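Local coordinates for protein YohF (Salmonella typhimurium, PDB 6WON) that probably catalyses an oxidation-reduction reaction as a member of the short-chain dehydrogenase/reductase family, and is named an acetoin dehydrogenase, at residues B[23-28]-B[50-55]; B[31-36]-B[56-61]; B[81-86]-B[125-130]; B[108-113]-B[155-160]; B[179-184]-B[235-240]. One frame throughout, in Å; residues are numbered along the deposited sequence.

Contact 1. Residues B[23-28]-B[50-55]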
# COMPACT_ATOMS: atom_id res chain seq x y z
N LEU B 23 24.25 -13.45 -14.09
CA LEU B 23 24.83 -12.46 -13.19
C LEU B 23 25.28 -13.11 -11.89
O LEU B 23 26.36 -12.80 -11.38
CB LEU B 23 23.84 -11.34 -12.93
CG LEU B 23 24.37 -10.12 -12.19
CD1 LEU B 23 25.73 -9.62 -12.77
CD2 LEU B 23 23.31 -9.04 -12.23
N LEU B 24 24.49 -14.05 -11.37
CA LEU B 24 24.87 -14.74 -10.14
C LEU B 24 26.11 -15.59 -10.36
O LEU B 24 27.01 -15.61 -9.51
CB LEU B 24 23.71 -15.59 -9.62
CG LEU B 24 22.51 -14.79 -9.09
CD1 LEU B 24 21.30 -15.70 -8.76
CD2 LEU B 24 22.91 -13.92 -7.89
N ALA B 25 26.19 -16.28 -11.50
CA ALA B 25 27.42 -16.99 -11.86
C ALA B 25 28.60 -16.02 -11.94
O ALA B 25 29.67 -16.27 -11.36
CB ALA B 25 27.23 -17.72 -13.20
N GLN B 26 28.42 -14.89 -12.63
CA GLN B 26 29.49 -13.89 -12.67
C GLN B 26 29.87 -13.42 -11.27
O GLN B 26 31.04 -13.09 -11.03
CB GLN B 26 29.07 -12.71 -13.54
CG GLN B 26 30.18 -11.69 -13.80
CD GLN B 26 29.70 -10.53 -14.65
OE1 GLN B 26 28.61 -10.57 -15.20
NE2 GLN B 26 30.52 -9.50 -14.74
N ASN B 27 28.92 -13.38 -10.34
CA ASN B 27 29.21 -12.94 -8.98
C ASN B 27 29.78 -14.06 -8.11
O ASN B 27 30.17 -13.78 -6.96
CB ASN B 27 27.95 -12.34 -8.34
CG ASN B 27 27.69 -10.90 -8.81
OD1 ASN B 27 28.48 -10.33 -9.58
ND2 ASN B 27 26.57 -10.32 -8.38
N GLY B 28 29.86 -15.29 -8.61
CA GLY B 28 30.57 -16.35 -7.91
C GLY B 28 29.73 -17.50 -7.39
O GLY B 28 30.24 -18.34 -6.65
N ALA B 50 29.59 -21.11 -16.91
CA ALA B 50 30.82 -21.78 -16.54
C ALA B 50 32.06 -21.02 -16.99
O ALA B 50 33.16 -21.30 -16.49
CB ALA B 50 30.84 -23.20 -17.12
N GLN B 51 31.92 -20.09 -17.93
CA GLN B 51 33.04 -19.23 -18.28
C GLN B 51 33.43 -18.29 -17.15
O GLN B 51 34.52 -17.70 -17.20
CB GLN B 51 32.71 -18.44 -19.55
CG GLN B 51 32.52 -19.33 -20.79
CD GLN B 51 31.86 -18.61 -21.95
OE1 GLN B 51 31.55 -17.42 -21.87
NE2 GLN B 51 31.61 -19.34 -23.04
N PHE B 52 32.59 -18.14 -16.13
CA PHE B 52 32.92 -17.33 -14.96
C PHE B 52 33.61 -18.14 -13.87
O PHE B 52 33.76 -17.63 -12.76
CB PHE B 52 31.66 -16.67 -14.41
CG PHE B 52 31.02 -15.69 -15.37
CD1 PHE B 52 31.68 -14.53 -15.74
CD2 PHE B 52 29.77 -15.94 -15.90
CE1 PHE B 52 31.09 -13.62 -16.62
CE2 PHE B 52 29.18 -15.05 -16.78
CZ PHE B 52 29.84 -13.89 -17.13
N GLY B 53 34.04 -19.37 -14.17
CA GLY B 53 34.75 -20.17 -13.18
C GLY B 53 33.88 -20.78 -12.10
O GLY B 53 34.36 -21.00 -10.99
N VAL B 54 32.61 -21.04 -12.39
CA VAL B 54 31.69 -21.68 -11.45
C VAL B 54 31.07 -22.90 -12.11
O VAL B 54 31.12 -23.07 -13.33
CB VAL B 54 30.56 -20.73 -10.97
CG1 VAL B 54 31.11 -19.54 -10.18
CG2 VAL B 54 29.72 -20.26 -12.15
N ARG B 55 30.47 -23.75 -11.28
CA ARG B 55 29.70 -24.88 -11.77
C ARG B 55 28.33 -24.40 -12.25
O ARG B 55 27.73 -23.50 -11.68
CB ARG B 55 29.48 -25.91 -10.66
CG ARG B 55 30.51 -26.95 -10.49
CD ARG B 55 30.03 -27.94 -9.43
NE ARG B 55 29.13 -28.93 -10.00
CZ ARG B 55 28.39 -29.77 -9.29
NH1 ARG B 55 28.42 -29.73 -7.95
NH2 ARG B 55 27.61 -30.65 -9.90
O HOH W 1 32.50 -15.90 -11.05
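Gln26 and Phe52 bring their CA atoms to 5.4 Å from each other where the last turn of helix 15-27 lies against the type I beta turn from Ala50 to Gly53. The helix finishes in a Schellman motif at Gly28, whose phi of 114° would jam a CB against the preceding carbonyl oxygen. Gln26 makes the main side-chain contact, a CH-pi one: its CB stands 3.7 Å from the centroid of the Phe52 ring, almost straight above it. Because chi1 is -173°, CG swings opposite the backbone nitrogen and the extended chain runs out across the ring, with Gln26 CG 3.5 Å from Phe52 CE1. The terminal amide follows the same line, its plane only 4° from that of the ring. Ala25 meets the phenylalanine at a slant, its CB 4.1 Å from Phe52 CD2. Ala25 CB also packs on Val54 CG2 at 3.7 Å, while the other branch of the valine, CG1, lies 3.7 Å from Gly28 C. No direct hydrogen bond joins the two segments. A water sits between them instead, 2.9 Å from Ala25 O and 2.7 Å from Phe52 O; other acceptors are in reach, and it need not serve both oxygens at once. The contact is at the surface, at the end of the Rossmann-type sheet where strands 30-35 and 56-60 begin: Leu24 and Ala25 continue inward onto Ile31, Val54 packs on Asp30, and Leu23 and Asn27 on the other flank of the helix meet Ala224 of helix 216-226.

Contact 2. Residues B[31-36]-B[56-61]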
# COMPACT_ATOMS: atom_id res chain seq x y z
N ILE B 31 25.62 -22.51 -10.11
CA ILE B 31 24.30 -22.17 -10.65
C ILE B 31 23.53 -23.44 -10.98
O ILE B 31 24.03 -24.32 -11.69
CB ILE B 31 24.41 -21.29 -11.90
CG1 ILE B 31 24.89 -19.89 -11.52
CG2 ILE B 31 23.07 -21.22 -12.62
CD1 ILE B 31 24.03 -19.23 -10.49
N GLY B 32 22.28 -23.52 -10.50
CA GLY B 32 21.31 -24.47 -11.02
C GLY B 32 20.32 -23.78 -11.93
O GLY B 32 19.75 -22.74 -11.58
N ILE B 33 20.10 -24.38 -13.10
CA ILE B 33 19.26 -23.85 -14.16
C ILE B 33 18.14 -24.84 -14.43
O ILE B 33 18.41 -26.02 -14.67
CB ILE B 33 20.08 -23.60 -15.45
CG1 ILE B 33 21.04 -22.43 -15.27
CG2 ILE B 33 19.19 -23.42 -16.67
CD1 ILE B 33 22.38 -22.64 -15.98
N THR B 34 16.88 -24.39 -14.39
CA THR B 34 15.78 -25.25 -14.80
C THR B 34 15.14 -24.70 -16.08
O THR B 34 15.20 -23.50 -16.36
CB THR B 34 14.70 -25.41 -13.71
OG1 THR B 34 13.76 -24.32 -13.74
CG2 THR B 34 15.35 -25.51 -12.34
N TRP B 35 14.55 -25.62 -16.85
CA TRP B 35 13.96 -25.29 -18.14
C TRP B 35 12.70 -26.13 -18.34
O TRP B 35 12.62 -27.29 -17.93
CB TRP B 35 14.94 -25.53 -19.29
CG TRP B 35 15.51 -26.93 -19.35
CD1 TRP B 35 16.61 -27.39 -18.69
CD2 TRP B 35 15.01 -28.03 -20.13
NE1 TRP B 35 16.83 -28.71 -19.00
CE2 TRP B 35 15.86 -29.13 -19.88
CE3 TRP B 35 13.92 -28.20 -21.00
CZ2 TRP B 35 15.66 -30.39 -20.47
CZ3 TRP B 35 13.73 -29.46 -21.58
CH2 TRP B 35 14.59 -30.53 -21.31
N HIS B 36 11.72 -25.55 -18.99
CA HIS B 36 10.47 -26.20 -19.24
C HIS B 36 10.46 -26.93 -20.58
O HIS B 36 10.24 -28.07 -20.60
CB HIS B 36 9.34 -25.24 -19.13
CG HIS B 36 8.02 -25.82 -19.49
ND1 HIS B 36 7.27 -26.58 -18.62
CD2 HIS B 36 7.32 -25.77 -20.64
CE1 HIS B 36 6.16 -26.95 -19.22
NE2 HIS B 36 6.17 -26.48 -20.44
N ALA B 56 27.84 -25.04 -13.31
CA ALA B 56 26.47 -24.82 -13.75
C ALA B 56 25.86 -26.16 -14.11
O ALA B 56 26.48 -26.96 -14.81
CB ALA B 56 26.40 -23.87 -14.95
N GLU B 57 24.65 -26.41 -13.58
CA GLU B 57 23.92 -27.65 -13.81
C GLU B 57 22.51 -27.30 -14.27
O GLU B 57 21.91 -26.34 -13.77
CB GLU B 57 23.86 -28.52 -12.55
CG GLU B 57 25.20 -29.03 -12.06
CD GLU B 57 25.77 -30.15 -12.93
OE1 GLU B 57 25.04 -30.72 -13.77
OE2 GLU B 57 26.97 -30.46 -12.78
N THR B 58 21.96 -28.10 -15.19
CA THR B 58 20.63 -27.88 -15.72
C THR B 58 19.70 -29.05 -15.37
O THR B 58 20.14 -30.18 -15.16
CB THR B 58 20.64 -27.71 -17.25
OG1 THR B 58 21.16 -28.90 -17.84
CG2 THR B 58 21.50 -26.53 -17.66
N ILE B 59 18.40 -28.75 -15.30
CA ILE B 59 17.41 -29.79 -15.07
C ILE B 59 16.09 -29.34 -15.67
O ILE B 59 15.75 -28.15 -15.65
CB ILE B 59 17.27 -30.16 -13.57
CG1 ILE B 59 16.84 -31.62 -13.44
CG2 ILE B 59 16.28 -29.26 -12.85
CD1 ILE B 59 17.00 -32.16 -12.05
N HIS B 60 15.39 -30.30 -16.26
CA HIS B 60 14.02 -30.08 -16.71
C HIS B 60 13.11 -29.88 -15.51
O HIS B 60 13.19 -30.63 -14.53
CB HIS B 60 13.57 -31.29 -17.54
CG HIS B 60 12.12 -31.28 -17.92
ND1 HIS B 60 11.54 -30.22 -18.58
CD2 HIS B 60 11.15 -32.20 -17.75
CE1 HIS B 60 10.26 -30.49 -18.79
NE2 HIS B 60 10.00 -31.68 -18.30
N LEU B 61 12.26 -28.87 -15.57
CA LEU B 61 11.25 -28.63 -14.54
C LEU B 61 9.90 -28.45 -15.23
O LEU B 61 9.74 -27.55 -16.05
CB LEU B 61 11.60 -27.41 -13.70
CG LEU B 61 10.62 -26.93 -12.62
CD1 LEU B 61 10.46 -27.97 -11.53
CD2 LEU B 61 11.09 -25.58 -12.02
O HOH W 2 18.85 -30.78 -18.11
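Ile31 to Trp35 pair with Ala56 to His60 as parallel neighbours, the two strand segments inclined at 24°. Backbone hydrogen bonds pass back and forth between them: Glu57 N to Ile31 O, Ile33 N to Glu57 O, Ile59 N to Ile33 O and Trp35 N to Ile59 O. The ladder ends at Trp35 O, which takes two donors from opposite faces of its carbonyl plane, Leu61 N at 2.9 Å and, on a longer and more bent path, His60 ND1 at 3.2 Å. CA-H...O contacts fill in between, the shortest from Thr34 CA to Ile59 O at 3.0 Å.

Among aromatic contacts, Trp35 dominates. Its chi1 of 56° folds the indole back over the neighbouring strand, where His60 CA sits 3.9 Å from the centroid of the five-membered ring. The imidazole beyond it is oblique to the indole, the planes 46° apart. At the indole edge, and in its plane, a water accepts from Trp35 NE1 at 3.0 Å and also hydrogen-bonds to Thr58 OG1.

Apolar packing is modest: Ile33 CB rests against the Thr58 CG2 methyl on the face that carries Trp35, and Thr34 CG2 touches Ile59 CG2 at 3.9 Å on the other. Separately, a methyl meets a hydroxyl oxygen, Leu61 CD2 3.4 Å from Thr34 OG1, which is hydrogen-bonded to Ala11 N.

Glu57 turns its carboxylate outward to salt bridges with Arg79 and Arg55. The chemistry is thus that of a beta-alpha-beta unit at the sheet's margin within this chain: main-chain bonds fix the pairing, indole and histidine finish its C-terminal end, and the water links the indole back to Thr58.

Contact 3. Residues B[81-86]-B[125-130]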
# COMPACT_ATOMS: atom_id res chain seq x y z
N GLY B 81 24.90 -30.10 -4.51
CA GLY B 81 25.41 -30.41 -3.19
C GLY B 81 24.94 -29.49 -2.08
O GLY B 81 25.28 -29.73 -0.92
N ARG B 82 24.18 -28.45 -2.40
CA ARG B 82 23.67 -27.49 -1.42
C ARG B 82 22.86 -26.45 -2.20
O ARG B 82 22.88 -26.42 -3.43
CB ARG B 82 24.81 -26.81 -0.64
CG ARG B 82 25.74 -26.00 -1.53
CD ARG B 82 26.78 -25.24 -0.73
NE ARG B 82 26.18 -24.29 0.22
CZ ARG B 82 26.34 -24.36 1.54
NH1 ARG B 82 27.05 -25.35 2.07
NH2 ARG B 82 25.78 -23.45 2.32
N VAL B 83 22.14 -25.60 -1.45
CA VAL B 83 21.47 -24.44 -2.04
C VAL B 83 21.48 -23.29 -1.03
O VAL B 83 21.18 -23.48 0.15
CB VAL B 83 20.03 -24.76 -2.50
CG1 VAL B 83 19.19 -25.35 -1.38
CG2 VAL B 83 19.38 -23.53 -3.07
N ASP B 84 21.90 -22.11 -1.50
CA ASP B 84 21.95 -20.89 -0.71
C ASP B 84 21.03 -19.80 -1.23
O ASP B 84 20.58 -18.96 -0.46
CB ASP B 84 23.38 -20.34 -0.66
CG ASP B 84 24.39 -21.35 -0.13
OD1 ASP B 84 24.50 -21.47 1.11
OD2 ASP B 84 25.05 -22.02 -0.96
N VAL B 85 20.73 -19.81 -2.53
CA VAL B 85 19.84 -18.85 -3.16
C VAL B 85 18.83 -19.61 -4.01
O VAL B 85 19.21 -20.47 -4.81
CB VAL B 85 20.62 -17.85 -4.03
CG1 VAL B 85 19.68 -16.99 -4.85
CG2 VAL B 85 21.51 -16.97 -3.17
N LEU B 86 17.55 -19.29 -3.85
CA LEU B 86 16.52 -19.70 -4.80
C LEU B 86 15.91 -18.46 -5.42
O LEU B 86 15.56 -17.50 -4.70
CB LEU B 86 15.42 -20.55 -4.14
CG LEU B 86 14.26 -20.92 -5.06
CD1 LEU B 86 14.78 -21.79 -6.21
CD2 LEU B 86 13.13 -21.63 -4.31
N ALA B 125 14.11 -24.23 1.20
CA ALA B 125 14.19 -23.78 2.59
C ALA B 125 14.58 -24.93 3.52
O ALA B 125 15.36 -24.74 4.46
CB ALA B 125 12.87 -23.16 3.01
N ARG B 126 14.07 -26.14 3.25
CA ARG B 126 14.48 -27.30 4.03
C ARG B 126 15.99 -27.51 3.97
O ARG B 126 16.62 -27.84 4.99
CB ARG B 126 13.75 -28.56 3.55
CG ARG B 126 12.34 -28.73 4.10
CD ARG B 126 11.52 -29.69 3.23
NE ARG B 126 10.08 -29.56 3.46
CZ ARG B 126 9.13 -29.92 2.59
NH1 ARG B 126 9.45 -30.45 1.41
NH2 ARG B 126 7.85 -29.75 2.91
N HIS B 127 16.59 -27.34 2.79
CA HIS B 127 18.03 -27.52 2.69
C HIS B 127 18.77 -26.39 3.39
O HIS B 127 19.80 -26.63 4.04
CB HIS B 127 18.46 -27.62 1.23
CG HIS B 127 18.19 -28.95 0.61
ND1 HIS B 127 19.14 -29.96 0.57
CD2 HIS B 127 17.07 -29.46 0.04
CE1 HIS B 127 18.62 -31.02 -0.01
NE2 HIS B 127 17.37 -30.75 -0.35
N MET B 128 18.27 -25.16 3.27
CA MET B 128 18.92 -24.02 3.91
C MET B 128 18.92 -24.17 5.42
O MET B 128 19.91 -23.83 6.08
CB MET B 128 18.21 -22.73 3.51
CG MET B 128 18.41 -22.33 2.06
SD MET B 128 17.29 -21.00 1.64
CE MET B 128 17.73 -20.72 -0.09
N ILE B 129 17.82 -24.66 5.98
CA ILE B 129 17.75 -24.87 7.42
C ILE B 129 18.75 -25.93 7.85
O ILE B 129 19.54 -25.72 8.77
CB ILE B 129 16.32 -25.25 7.84
CG1 ILE B 129 15.39 -24.05 7.66
CG2 ILE B 129 16.32 -25.78 9.26
CD1 ILE B 129 13.92 -24.42 7.63
N LYS B 130 18.72 -27.08 7.16
CA LYS B 130 19.66 -28.16 7.46
C LYS B 130 21.11 -27.71 7.33
O LYS B 130 21.95 -28.04 8.17
CB LYS B 130 19.38 -29.36 6.54
CG LYS B 130 20.00 -30.64 7.05
CD LYS B 130 20.00 -31.75 6.00
CE LYS B 130 21.00 -32.84 6.39
NZ LYS B 130 21.88 -33.24 5.25
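Val83 CG1 comes at His127 obliquely to the imidazole ring and touches the stem below it, 3.5 Å from His127 CB. The ring's far nitrogen, NE2, is hydrogen-bonded to Glu74. The second flat group, the Arg82 guanidinium, has the carboxylate of Asp84 at its edge and in its plane: NE gives a bond of 2.8 Å to Asp84 OD2, and NH2 one of 2.7 Å to the syn lone pair of Asp84 OD1. This side-on, two-pronged salt bridge links two residues of the loop before strand 85-88 and would restrain it; Val6 N is a further donor to OD2.

Across the contact Met128 does most of the work. Its chi1 of -70° sets CG opposite the carbonyl carbon, and from there the chain runs fully extended. Met128 CG passes 3.6 Å from Val83 O, an oxygen that accepts a hydrogen bond from Gln131 NE2; at the tip Met128 CE lies 3.4 Å from Asp84 O.

Strand 85-88 runs mid-sheet between strands 6-9 and 135-140, with helix 103-131 packed over it. Helix 71-80 flanks the contact through Ile77, which touches both Val83 and His127, and on another side of helix 103-131 Ala125 and Ile129 pack on Ile99 of the second subunit.

Contact 4. Residues B[108-113]-B[155-160]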
# COMPACT_ATOMS: atom_id res chain seq x y z
N GLN B 108 -5.02 -23.77 -13.58
CA GLN B 108 -3.74 -23.89 -14.29
C GLN B 108 -2.84 -22.69 -14.02
O GLN B 108 -1.64 -22.85 -13.76
CB GLN B 108 -4.00 -24.05 -15.79
CG GLN B 108 -2.76 -24.25 -16.62
CD GLN B 108 -2.36 -22.98 -17.38
OE1 GLN B 108 -1.24 -22.48 -17.23
NE2 GLN B 108 -3.28 -22.45 -18.18
N ILE B 109 -3.40 -21.48 -14.03
CA ILE B 109 -2.60 -20.28 -13.77
C ILE B 109 -2.07 -20.28 -12.33
O ILE B 109 -0.90 -19.98 -12.08
CB ILE B 109 -3.41 -19.02 -14.09
CG1 ILE B 109 -3.60 -18.91 -15.61
CG2 ILE B 109 -2.74 -17.78 -13.53
CD1 ILE B 109 -4.92 -18.27 -16.04
N PHE B 110 -2.91 -20.65 -11.36
CA PHE B 110 -2.42 -20.72 -9.98
C PHE B 110 -1.35 -21.80 -9.84
O PHE B 110 -0.38 -21.63 -9.09
CB PHE B 110 -3.58 -20.96 -9.02
CG PHE B 110 -4.20 -19.69 -8.52
CD1 PHE B 110 -5.08 -18.98 -9.31
CD2 PHE B 110 -3.89 -19.19 -7.26
CE1 PHE B 110 -5.65 -17.78 -8.86
CE2 PHE B 110 -4.47 -18.01 -6.80
CZ PHE B 110 -5.34 -17.30 -7.60
N THR B 111 -1.50 -22.91 -10.57
CA THR B 111 -0.53 -24.00 -10.51
C THR B 111 0.87 -23.50 -10.88
O THR B 111 1.83 -23.71 -10.12
CB THR B 111 -0.97 -25.13 -11.43
OG1 THR B 111 -2.18 -25.69 -10.92
CG2 THR B 111 0.10 -26.25 -11.54
N VAL B 112 1.00 -22.80 -12.01
CA VAL B 112 2.31 -22.37 -12.48
C VAL B 112 2.80 -21.10 -11.77
O VAL B 112 4.01 -20.90 -11.62
CB VAL B 112 2.30 -22.17 -14.00
CG1 VAL B 112 2.06 -23.49 -14.72
CG2 VAL B 112 1.25 -21.16 -14.40
N ASP B 113 1.89 -20.24 -11.31
CA ASP B 113 2.30 -18.92 -10.85
C ASP B 113 2.40 -18.78 -9.33
O ASP B 113 2.96 -17.79 -8.86
CB ASP B 113 1.37 -17.85 -11.40
CG ASP B 113 1.54 -17.66 -12.89
OD1 ASP B 113 2.55 -18.15 -13.45
OD2 ASP B 113 0.68 -17.03 -13.52
N TYR B 155 -4.12 -14.29 -13.24
CA TYR B 155 -2.72 -13.93 -13.10
C TYR B 155 -2.53 -12.91 -11.98
O TYR B 155 -1.62 -13.04 -11.15
CB TYR B 155 -2.22 -13.40 -14.45
CG TYR B 155 -0.86 -12.77 -14.49
CD1 TYR B 155 0.29 -13.54 -14.61
CD2 TYR B 155 -0.73 -11.39 -14.44
CE1 TYR B 155 1.53 -12.95 -14.66
CE2 TYR B 155 0.49 -10.79 -14.49
CZ TYR B 155 1.62 -11.57 -14.60
OH TYR B 155 2.84 -10.93 -14.65
N THR B 156 -3.40 -11.91 -11.91
CA THR B 156 -3.31 -10.91 -10.85
C THR B 156 -3.48 -11.54 -9.48
O THR B 156 -2.72 -11.27 -8.55
CB THR B 156 -4.37 -9.83 -11.06
OG1 THR B 156 -4.16 -9.18 -12.32
CG2 THR B 156 -4.36 -8.82 -9.90
N ALA B 157 -4.49 -12.41 -9.34
CA ALA B 157 -4.74 -13.03 -8.04
C ALA B 157 -3.57 -13.91 -7.63
O ALA B 157 -3.19 -13.93 -6.46
CB ALA B 157 -6.03 -13.84 -8.09
N ALA B 158 -2.99 -14.63 -8.58
CA ALA B 158 -1.86 -15.50 -8.25
C ALA B 158 -0.61 -14.69 -7.89
O ALA B 158 0.15 -15.09 -7.00
CB ALA B 158 -1.57 -16.45 -9.40
N LYS B 159 -0.38 -13.56 -8.57
CA LYS B 159 0.75 -12.70 -8.19
C LYS B 159 0.54 -12.11 -6.81
O LYS B 159 1.48 -12.06 -6.00
CB LYS B 159 0.95 -11.60 -9.22
CG LYS B 159 1.54 -12.09 -10.55
CD LYS B 159 2.98 -12.55 -10.41
CE LYS B 159 3.48 -13.20 -11.71
NZ LYS B 159 4.92 -13.57 -11.59
N HIS B 160 -0.69 -11.67 -6.51
CA HIS B 160 -1.04 -11.23 -5.16
C HIS B 160 -0.78 -12.33 -4.15
O HIS B 160 -0.23 -12.09 -3.07
CB HIS B 160 -2.51 -10.80 -5.09
CG HIS B 160 -2.75 -9.39 -5.52
ND1 HIS B 160 -2.56 -8.95 -6.81
CD2 HIS B 160 -3.19 -8.31 -4.82
CE1 HIS B 160 -2.87 -7.67 -6.89
NE2 HIS B 160 -3.25 -7.25 -5.70
O HOH W 3 4.58 -16.10 -10.48
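Phe110 has chi1 at -89°, a torsion that carries its ring across to helix 153-173, where one face turns onto Ala158. In Asp113, CG stands opposite the carbonyl carbon, which aims the carboxylate at Tyr155. The Ala158 methyl lies 4.0 Å from the Phe110 centroid, nearly on the ring normal, a CH-pi contact, while Phe110 CZ reaches Ala157 CB at 3.6 Å. Asp113 CB packs on Ala158 CB at 3.8 Å, and its OD2 meets the ring edge of Tyr155, 3.7 Å from CD1, with carboxylate and ring planes 81° apart. Ile109 CG2 rests 3.8 Å from Tyr155 N.

No direct hydrogen bond crosses; one water does, donating to Asp113 O and accepting from Lys159 NZ, both at 2.8 Å. Tyr155 and Lys159 match the Tyr-X-X-X-Lys motif of short-chain dehydrogenases. Asp113, in a wider pi-type turn, probably holds the place of the asparagine of classical members, where a main-chain oxygen likewise binds a water next to the lysine. The site is therefore probably the active centre.

Lys159 NZ also bonds to Thr141 O, just beyond strand 135-140. The two helix segments run in broadly the same direction, 35° apart with axes 9.1 Å from each other, and face the second subunit: Phe110 packs on its Phe110, Thr156 on its Ser168 and His160 on its Gly164.

Contact 5. Residues B[179-184]-B[235-240]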
# COMPACT_ATOMS: atom_id res chain seq x y z
N LEU B 179 16.42 -14.77 4.29
CA LEU B 179 15.74 -13.52 3.94
C LEU B 179 14.93 -13.77 2.68
O LEU B 179 15.42 -14.39 1.73
CB LEU B 179 16.74 -12.39 3.72
CG LEU B 179 17.86 -12.23 4.77
CD1 LEU B 179 18.73 -10.99 4.49
CD2 LEU B 179 17.30 -12.16 6.19
N VAL B 180 13.68 -13.31 2.67
CA VAL B 180 12.74 -13.61 1.59
C VAL B 180 12.12 -12.31 1.10
O VAL B 180 11.46 -11.59 1.87
CB VAL B 180 11.65 -14.59 2.04
CG1 VAL B 180 10.77 -14.98 0.85
CG2 VAL B 180 12.30 -15.82 2.66
N ASN B 181 12.29 -12.03 -0.19
CA ASN B 181 11.74 -10.81 -0.77
C ASN B 181 11.14 -11.14 -2.13
O ASN B 181 11.47 -12.16 -2.74
CB ASN B 181 12.81 -9.74 -0.94
CG ASN B 181 13.37 -9.26 0.39
OD1 ASN B 181 12.73 -8.45 1.08
ND2 ASN B 181 14.56 -9.73 0.75
N ALA B 182 10.26 -10.25 -2.58
CA ALA B 182 9.77 -10.26 -3.95
C ALA B 182 10.43 -9.13 -4.75
O ALA B 182 10.60 -8.02 -4.23
CB ALA B 182 8.25 -10.11 -3.99
N VAL B 183 10.79 -9.42 -5.99
CA VAL B 183 11.07 -8.40 -7.00
C VAL B 183 9.93 -8.42 -8.00
O VAL B 183 9.57 -9.47 -8.53
CB VAL B 183 12.41 -8.66 -7.71
CG1 VAL B 183 12.63 -7.63 -8.83
CG2 VAL B 183 13.56 -8.61 -6.72
N ALA B 184 9.36 -7.24 -8.25
CA ALA B 184 8.08 -7.09 -8.96
C ALA B 184 8.33 -6.33 -10.25
O ALA B 184 8.30 -5.08 -10.25
CB ALA B 184 7.06 -6.36 -8.07
N THR B 235 14.19 -7.81 4.12
CA THR B 235 13.40 -9.03 4.06
C THR B 235 11.93 -8.67 4.20
O THR B 235 11.57 -7.68 4.84
CB THR B 235 13.84 -10.02 5.15
OG1 THR B 235 13.24 -11.29 4.91
CG2 THR B 235 13.45 -9.51 6.54
N GLY B 236 11.09 -9.49 3.55
CA GLY B 236 9.65 -9.31 3.57
C GLY B 236 9.10 -8.26 2.64
O GLY B 236 7.92 -7.92 2.75
N GLN B 237 9.91 -7.73 1.72
CA GLN B 237 9.52 -6.58 0.92
C GLN B 237 9.22 -6.98 -0.52
O GLN B 237 9.69 -8.01 -1.01
CB GLN B 237 10.61 -5.51 0.95
CG GLN B 237 10.55 -4.71 2.25
CD GLN B 237 9.18 -4.08 2.43
OE1 GLN B 237 8.67 -3.42 1.52
NE2 GLN B 237 8.55 -4.32 3.57
N SER B 238 8.43 -6.13 -1.20
CA SER B 238 8.16 -6.26 -2.63
C SER B 238 8.81 -5.07 -3.33
O SER B 238 8.31 -3.94 -3.23
CB SER B 238 6.66 -6.33 -2.91
OG SER B 238 6.39 -6.61 -4.28
N LEU B 239 9.93 -5.31 -4.01
CA LEU B 239 10.74 -4.24 -4.59
C LEU B 239 10.36 -4.12 -6.07
O LEU B 239 10.61 -5.04 -6.86
CB LEU B 239 12.23 -4.52 -4.41
CG LEU B 239 12.73 -4.81 -2.98
CD1 LEU B 239 14.25 -4.66 -2.90
CD2 LEU B 239 12.07 -3.86 -1.98
N ILE B 240 9.76 -3.00 -6.44
CA ILE B 240 9.12 -2.85 -7.74
C ILE B 240 10.07 -2.16 -8.70
O ILE B 240 10.57 -1.06 -8.42
CB ILE B 240 7.80 -2.07 -7.61
CG1 ILE B 240 6.82 -2.84 -6.72
CG2 ILE B 240 7.22 -1.77 -8.98
CD1 ILE B 240 5.56 -2.03 -6.38
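Val180 N donates a hydrogen bond to Thr235 OG1 at 3.0 Å, a side chain standing in for a main-chain acceptor. Next along, Gly236 N binds Val180 O at 2.7 Å, and Gln237 N binds a second side-chain oxygen, Asn181 OD1, at 3.0 Å. The Thr235 hydroxyl is brought there by chi1 of -169°, OG1 opposite its own nitrogen; in Asn181 CG lies opposite the carbonyl carbon (chi1 -65°), which leans the amide across to segment 235-240. From here on, ordinary strand pairing takes over: Ala182 N to Gln237 O and Leu239 N to Ala182 O, each 2.8 Å, then Ala184 N to Leu239 O at 2.9 Å. Ala184 CB packs on Ile240 CG1 at 3.8 Å.

These are the last two strands of the parallel Rossmann-type sheet. Strand 238-241 lies outermost within this chain, and two polar side chains extend the ladder into the loop before it, where Gly236 adopts positive phi.

Second-shell partners steady some of these groups. Asn181 ND2 donates to Thr234 O, which helps orient the amide with OD1 toward Gln237. Ser238 OG bonds to Glu145 and His146. On one face Val180 rests against helix 153-173; on the other Val183 and Leu239 meet helix 216-226. Further out the third subunit closes over the edge strand, its Leu239 against this Leu239 and its Gln237 against this Ile240.

From the N terminus, contact 1 closes the loop from helix 15-27 round to the turn before strand 56-60. Contact 2 opens inside that loop and ends beyond it, so the two cross; they touch at Ile31, and together they tie strands 30-35 and 56-60, at one margin of the sheet, to helix 15-27. Contacts 3 and 4 cross as well and share helix 103-131, about 25 Å apart between centres: contact 3 ties its C-terminal end to the loop leading into strand 85-88 and the strand's start, contact 4 its earlier turns to helix 153-173. Both reach the second subunit. Contact 5 follows in series, joining the final strands, on the opposite side of the chain's centre from contact 2.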